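Local atomic coordinates of putative aliphatic sulfonates-binding protein (Escherichia coli, PDB entry 2X26), a protein that probably binds aliphatic sulfonates in the periplasm and passes them to an ABC transporter that carries them into the cell. Residues L121-Q126 with V174-T179; S116-L121 with Q262-L267. One frame throughout, in Å; residues are numbered along the deposited sequence. Where two conformers were deposited one is given.

Interaction 1 of 2, residues L121-Q126 with V174-T179; sequences LRALRQ and VLKDGT
Ala123 and Gln126, one helical turn apart, are the two residues of 121-126 that touch 174-179, and both meet a single partner, Lys176. Ala123 comes first. Its CB points toward the strand and rests 4.2 Å from Lys176 CG, an apolar touch with the near end of the lysine chain. With the CA atoms of Ala123 and Lys176 just 7.8 Å apart, a methyl group suits this buried spot. Gln126 then extends its side chain toward the lysine and offers a polar end on the exposed side of the helix. Lys176 NZ donates to Gln126 OE1 at 3.0 Å, lying in the carbonyl plane on a lone pair, with a C=O...N angle of 145°. Lys176 reaches it by leaving the backbone with CG opposite the backbone N (chi1 179°) and bending once, at chi2 (64°); beyond the bend the chain runs straight. One residue on, Asp177 forms an Asx turn: its OD1 accepts from Thr179 N at 2.9 Å and from Thr179 OG1 at 2.8 Å, both on the same face of the carboxylate, which ties down the chain just after Lys176. Leu175 and Lys176 together face Ile89 in a classic beta bulge. The contact thus sets the C-terminal turn of helix 115-126 against strand 172-177, an outermost strand of its sheet, with strand 87-92 beside it, while Leu181 and Val100 add loop contacts to Gln126 and Lys176.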
loop_
_atom_site.group_PDB
_atom_site.type_symbol
_atom_site.label_atom_id
_atom_site.label_comp_id
_atom_site.label_asym_id
_atom_site.label_seq_id
_atom_site.Cartn_x
_atom_site.Cartn_y
_atom_site.Cartn_z
ATOM N N LEU A 121 -11.526 -10.221 10.008
ATOM C CA LEU A 121 -12.438 -11.223 9.390
ATOM C C LEU A 121 -11.718 -12.553 9.173
ATOM O O LEU A 121 -12.272 -13.605 9.491
ATOM C CB LEU A 121 -12.969 -10.757 8.027
ATOM C CG LEU A 121 -14.101 -9.716 8.040
ATOM C CD1 LEU A 121 -14.339 -9.255 6.618
ATOM C CD2 LEU A 121 -15.354 -10.388 8.558
ATOM N N ARG A 122 -10.491 -12.498 8.628
ATOM C CA ARG A 122 -9.725 -13.722 8.344
ATOM C C ARG A 122 -9.223 -14.456 9.573
ATOM O O ARG A 122 -9.307 -15.689 9.630
ATOM C CB ARG A 122 -8.554 -13.414 7.437
ATOM C CG ARG A 122 -9.001 -13.050 6.028
ATOM C CD ARG A 122 -7.842 -12.443 5.326
ATOM N NE ARG A 122 -8.302 -11.793 4.112
ATOM C CZ ARG A 122 -8.304 -12.368 2.917
ATOM N NH1 ARG A 122 -7.851 -13.624 2.757
ATOM N NH2 ARG A 122 -8.750 -11.665 1.885
ATOM N N ALA A 123 -8.735 -13.704 10.558
ATOM C CA ALA A 123 -8.295 -14.292 11.824
ATOM C C ALA A 123 -9.461 -14.975 12.546
ATOM O O ALA A 123 -9.309 -16.092 13.081
ATOM C CB ALA A 123 -7.677 -13.208 12.733
ATOM N N LEU A 124 -10.602 -14.277 12.619
ATOM C CA LEU A 124 -11.766 -14.847 13.292
ATOM C C LEU A 124 -12.220 -16.106 12.580
ATOM O O LEU A 124 -12.565 -17.119 13.226
ATOM C CB LEU A 124 -12.911 -13.831 13.371
ATOM C CG LEU A 124 -12.694 -12.617 14.282
ATOM C CD1 LEU A 124 -13.924 -11.712 14.176
ATOM C CD2 LEU A 124 -12.531 -13.090 15.727
ATOM N N ARG A 125 -12.198 -16.066 11.249
ATOM C CA ARG A 125 -12.639 -17.218 10.451
ATOM C C ARG A 125 -11.794 -18.463 10.735
ATOM O O ARG A 125 -12.346 -19.576 10.823
ATOM C CB ARG A 125 -12.636 -16.929 8.939
ATOM C CG ARG A 125 -13.188 -18.089 8.074
ATOM C CD ARG A 125 -13.572 -17.645 6.643
ATOM N NE ARG A 125 -12.431 -17.033 5.960
ATOM C CZ ARG A 125 -12.455 -16.446 4.763
ATOM N NH1 ARG A 125 -13.578 -16.382 4.051
ATOM N NH2 ARG A 125 -11.329 -15.933 4.277
ATOM N N GLN A 126 -10.490 -18.277 10.895
ATOM C CA GLN A 126 -9.612 -19.397 11.271
ATOM C C GLN A 126 -10.050 -20.046 12.567
ATOM O O GLN A 126 -9.970 -21.272 12.691
ATOM C CB GLN A 126 -8.162 -18.950 11.496
ATOM C CG GLN A 126 -7.397 -18.656 10.296
ATOM C CD GLN A 126 -5.910 -18.532 10.577
ATOM O OE1 GLN A 126 -5.491 -17.973 11.619
ATOM N NE2 GLN A 126 -5.103 -18.973 9.617
ATOM N N VAL A 174 1.190 -8.730 21.023
ATOM C CA VAL A 174 0.575 -9.175 19.762
ATOM C C VAL A 174 -0.150 -10.516 20.009
ATOM O O VAL A 174 0.492 -11.525 20.316
ATOM C CB VAL A 174 1.633 -9.277 18.679
ATOM C CG1 VAL A 174 1.080 -9.950 17.401
ATOM C CG2 VAL A 174 2.163 -7.907 18.337
ATOM N N LEU A 175 -1.475 -10.524 19.892
ATOM C CA LEU A 175 -2.256 -11.769 19.955
ATOM C C LEU A 175 -2.143 -12.550 18.648
ATOM O O LEU A 175 -2.130 -13.790 18.636
ATOM C CB LEU A 175 -3.724 -11.427 20.211
ATOM C CG LEU A 175 -4.697 -12.599 20.355
ATOM C CD1 LEU A 175 -4.456 -13.241 21.659
ATOM C CD2 LEU A 175 -6.105 -12.045 20.237
ATOM N N LYS A 176 -2.077 -11.823 17.544
ATOM C CA LYS A 176 -2.116 -12.446 16.218
ATOM C C LYS A 176 -1.524 -11.465 15.229
ATOM O O LYS A 176 -1.840 -10.306 15.298
ATOM C CB LYS A 176 -3.584 -12.752 15.875
ATOM C CG LYS A 176 -3.834 -13.376 14.515
ATOM C CD LYS A 176 -3.209 -14.703 14.413
ATOM C CE LYS A 176 -3.692 -15.330 13.101
ATOM N NZ LYS A 176 -3.112 -16.657 12.922
ATOM N N ASP A 177 -0.643 -11.928 14.340
ATOM C CA ASP A 177 -0.235 -11.060 13.211
ATOM C C ASP A 177 -0.664 -11.721 11.906
ATOM O O ASP A 177 -1.389 -12.733 11.916
ATOM C CB ASP A 177 1.258 -10.691 13.263
ATOM C CG ASP A 177 2.178 -11.876 12.990
ATOM O OD1 ASP A 177 1.731 -12.931 12.452
ATOM O OD2 ASP A 177 3.391 -11.771 13.288
ATOM N N GLY A 178 -0.227 -11.175 10.781
ATOM C CA GLY A 178 -0.772 -11.652 9.503
ATOM C C GLY A 178 -0.090 -12.872 8.937
ATOM O O GLY A 178 -0.359 -13.259 7.768
ATOM N N THR A 179 0.780 -13.487 9.739
ATOM C CA THR A 179 1.753 -14.459 9.244
ATOM C C THR A 179 1.156 -15.655 8.536
ATOM O O THR A 179 1.614 -16.055 7.447
ATOM C CB THR A 179 2.680 -14.978 10.376
ATOM O OG1 THR A 179 3.619 -13.955 10.716
ATOM C CG2 THR A 179 3.463 -16.212 9.944
#

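Interaction 2 of 2, residues S116-L121 with Q262-L267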
loop_
_atom_site.group_PDB
_atom_site.type_symbol
_atom_site.label_atom_id
_atom_site.label_comp_id
_atom_site.label_asym_id
_atom_site.label_seq_id
_atom_site.Cartn_x
_atom_site.Cartn_y
_atom_site.Cartn_z
ATOM N N SER A 116 -7.119 -3.679 8.703
ATOM C CA SER A 116 -7.398 -4.366 9.978
ATOM C C SER A 116 -8.759 -5.114 9.967
ATOM O O SER A 116 -8.878 -6.167 10.590
ATOM C CB SER A 116 -7.348 -3.421 11.188
ATOM O OG SER A 116 -6.027 -2.892 11.310
ATOM N N HIS A 117 -9.767 -4.546 9.274
ATOM C CA HIS A 117 -11.084 -5.207 9.106
ATOM C C HIS A 117 -10.824 -6.521 8.349
ATOM O O HIS A 117 -11.373 -7.567 8.725
ATOM C CB HIS A 117 -12.031 -4.236 8.342
ATOM C CG HIS A 117 -13.477 -4.654 8.275
ATOM N ND1 HIS A 117 -14.510 -3.733 8.189
ATOM C CD2 HIS A 117 -14.058 -5.878 8.191
ATOM C CE1 HIS A 117 -15.662 -4.379 8.083
ATOM N NE2 HIS A 117 -15.415 -5.681 8.098
ATOM N N ASN A 118 -9.963 -6.495 7.324
ATOM C CA ASN A 118 -9.686 -7.693 6.534
ATOM C C ASN A 118 -8.968 -8.716 7.424
ATOM O O ASN A 118 -9.331 -9.903 7.444
ATOM C CB ASN A 118 -8.843 -7.320 5.291
ATOM C CG ASN A 118 -8.492 -8.488 4.440
ATOM O OD1 ASN A 118 -9.374 -9.202 3.933
ATOM N ND2 ASN A 118 -7.188 -8.689 4.210
ATOM N N LEU A 119 -7.965 -8.254 8.176
ATOM C CA LEU A 119 -7.165 -9.168 9.025
ATOM C C LEU A 119 -8.095 -9.813 10.023
ATOM O O LEU A 119 -8.045 -11.024 10.228
ATOM C CB LEU A 119 -6.069 -8.418 9.818
ATOM C CG LEU A 119 -5.296 -9.288 10.841
ATOM C CD1 LEU A 119 -4.113 -9.745 10.175
ATOM C CD2 LEU A 119 -4.850 -8.477 11.987
ATOM N N LEU A 120 -8.980 -9.010 10.602
ATOM C CA LEU A 120 -9.858 -9.506 11.661
ATOM C C LEU A 120 -10.873 -10.503 11.147
ATOM O O LEU A 120 -11.067 -11.551 11.796
ATOM C CB LEU A 120 -10.555 -8.370 12.423
ATOM C CG LEU A 120 -11.386 -8.821 13.615
ATOM C CD1 LEU A 120 -10.551 -9.531 14.737
ATOM C CD2 LEU A 120 -12.170 -7.612 14.178
ATOM N N LEU A 121 -11.526 -10.221 10.008
ATOM C CA LEU A 121 -12.438 -11.223 9.390
ATOM C C LEU A 121 -11.718 -12.553 9.173
ATOM O O LEU A 121 -12.272 -13.605 9.491
ATOM C CB LEU A 121 -12.969 -10.757 8.027
ATOM C CG LEU A 121 -14.101 -9.716 8.040
ATOM C CD1 LEU A 121 -14.339 -9.255 6.618
ATOM C CD2 LEU A 121 -15.354 -10.388 8.558
ATOM N N GLN A 262 -8.159 -11.426 -5.676
ATOM C CA GLN A 262 -9.558 -11.764 -6.048
ATOM C C GLN A 262 -10.306 -12.289 -4.834
ATOM O O GLN A 262 -11.479 -11.902 -4.611
ATOM C CB GLN A 262 -9.626 -12.779 -7.199
ATOM C CG GLN A 262 -11.075 -13.023 -7.735
ATOM C CD GLN A 262 -11.692 -11.758 -8.285
ATOM O OE1 GLN A 262 -11.224 -11.232 -9.301
ATOM N NE2 GLN A 262 -12.749 -11.251 -7.627
ATOM N N GLN A 263 -9.635 -13.142 -4.042
ATOM C CA GLN A 263 -10.223 -13.692 -2.816
ATOM C C GLN A 263 -10.697 -12.548 -1.898
ATOM O O GLN A 263 -11.815 -12.569 -1.349
ATOM C CB GLN A 263 -9.208 -14.594 -2.066
ATOM C CG GLN A 263 -9.105 -16.077 -2.506
ATOM C CD GLN A 263 -7.777 -16.735 -2.070
ATOM O OE1 GLN A 263 -7.280 -16.508 -0.965
ATOM N NE2 GLN A 263 -7.201 -17.535 -2.955
ATOM N N THR A 264 -9.835 -11.547 -1.703
ATOM C CA THR A 264 -10.194 -10.429 -0.823
ATOM C C THR A 264 -11.370 -9.616 -1.400
ATOM O O THR A 264 -12.285 -9.170 -0.673
ATOM C CB THR A 264 -8.984 -9.504 -0.580
ATOM O OG1 THR A 264 -7.914 -10.303 -0.025
ATOM C CG2 THR A 264 -9.360 -8.373 0.413
ATOM N N ALA A 265 -11.344 -9.400 -2.713
ATOM C CA ALA A 265 -12.471 -8.697 -3.350
ATOM C C ALA A 265 -13.758 -9.476 -3.130
ATOM O O ALA A 265 -14.786 -8.887 -2.770
ATOM C CB ALA A 265 -12.233 -8.457 -4.818
ATOM N N ASP A 266 -13.686 -10.799 -3.278
ATOM C CA ASP A 266 -14.873 -11.625 -3.010
ATOM C C ASP A 266 -15.338 -11.509 -1.568
ATOM O O ASP A 266 -16.537 -11.302 -1.329
ATOM C CB ASP A 266 -14.657 -13.088 -3.372
ATOM C CG ASP A 266 -14.309 -13.294 -4.846
ATOM O OD1 ASP A 266 -14.548 -12.400 -5.686
ATOM O OD2 ASP A 266 -13.772 -14.378 -5.148
ATOM N N LEU A 267 -14.404 -11.597 -0.619
ATOM C CA LEU A 267 -14.723 -11.442 0.803
ATOM C C LEU A 267 -15.426 -10.105 1.088
ATOM O O LEU A 267 -16.450 -10.053 1.796
ATOM C CB LEU A 267 -13.445 -11.516 1.652
ATOM C CG LEU A 267 -13.622 -11.489 3.184
ATOM C CD1 LEU A 267 -14.496 -12.684 3.626
ATOM C CD2 LEU A 267 -12.271 -11.441 3.962
#
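Asn118 turns the oxygen of its flat amide toward helix 262-267, where OD1 lies 3.6 Å from Thr264 CG2 and 3.7 Å from Leu267 CD2. Neither approach is a hydrogen bond; the polar need of OD1 is met one turn along its own helix by Arg122 NE. The carbonyl can therefore sit among methyl groups in a buried place. The other flat group, the ring of His117, has Leu121 CG in plane at its edge, meets Phe131 with the planes about 25° apart, and makes an edge-to-face contact with Phe110. Leu121 adds the apolar half of the contact: its CD1 packs 4.0 Å from Leu267 CD2, the two leucine chains lying alongside each other and running opposite ways. On Thr264 the methyl group faces Asn118, because CG2 rather than OG1 stands opposite the backbone N. Asn118 and Thr264 cross almost at a right angle, as do the helix segments themselves, at 89° with 11.7 Å between axes. So steep a crossing confines the contact to a few side chains, and 165 Å² is buried. Leu119 and Leu120 pack helix 115-126 on the sheet, against strand 87-92, and Leu120 also touches strand 107-110. On the other flank, Ile62 of helix 62-69 touches both Asn118 and Thr264, so helix 255-270 lies against helix 62-69 as well as helix 115-126.

In the fold
Both interactions use helix 115-126, and Leu121 belongs to the segments of each. Interaction 1 joins the helix to an outermost strand of the sheet in its own lobe; it is small, partly buried, and ends in a polar pair at the surface. Interaction 2 is a buried helix-helix crossing with no hydrogen bond across it, and it brings in the distant C-terminal part of the chain. Arg122 lies between them, bonded to Asn118 and touching Leu267. The two-lobed, alpha/beta layout, with one mixed five-stranded sheet per lobe, is that of periplasmic binding proteins; interaction 2 lies near helix 62-69, which follows a strand of the other sheet.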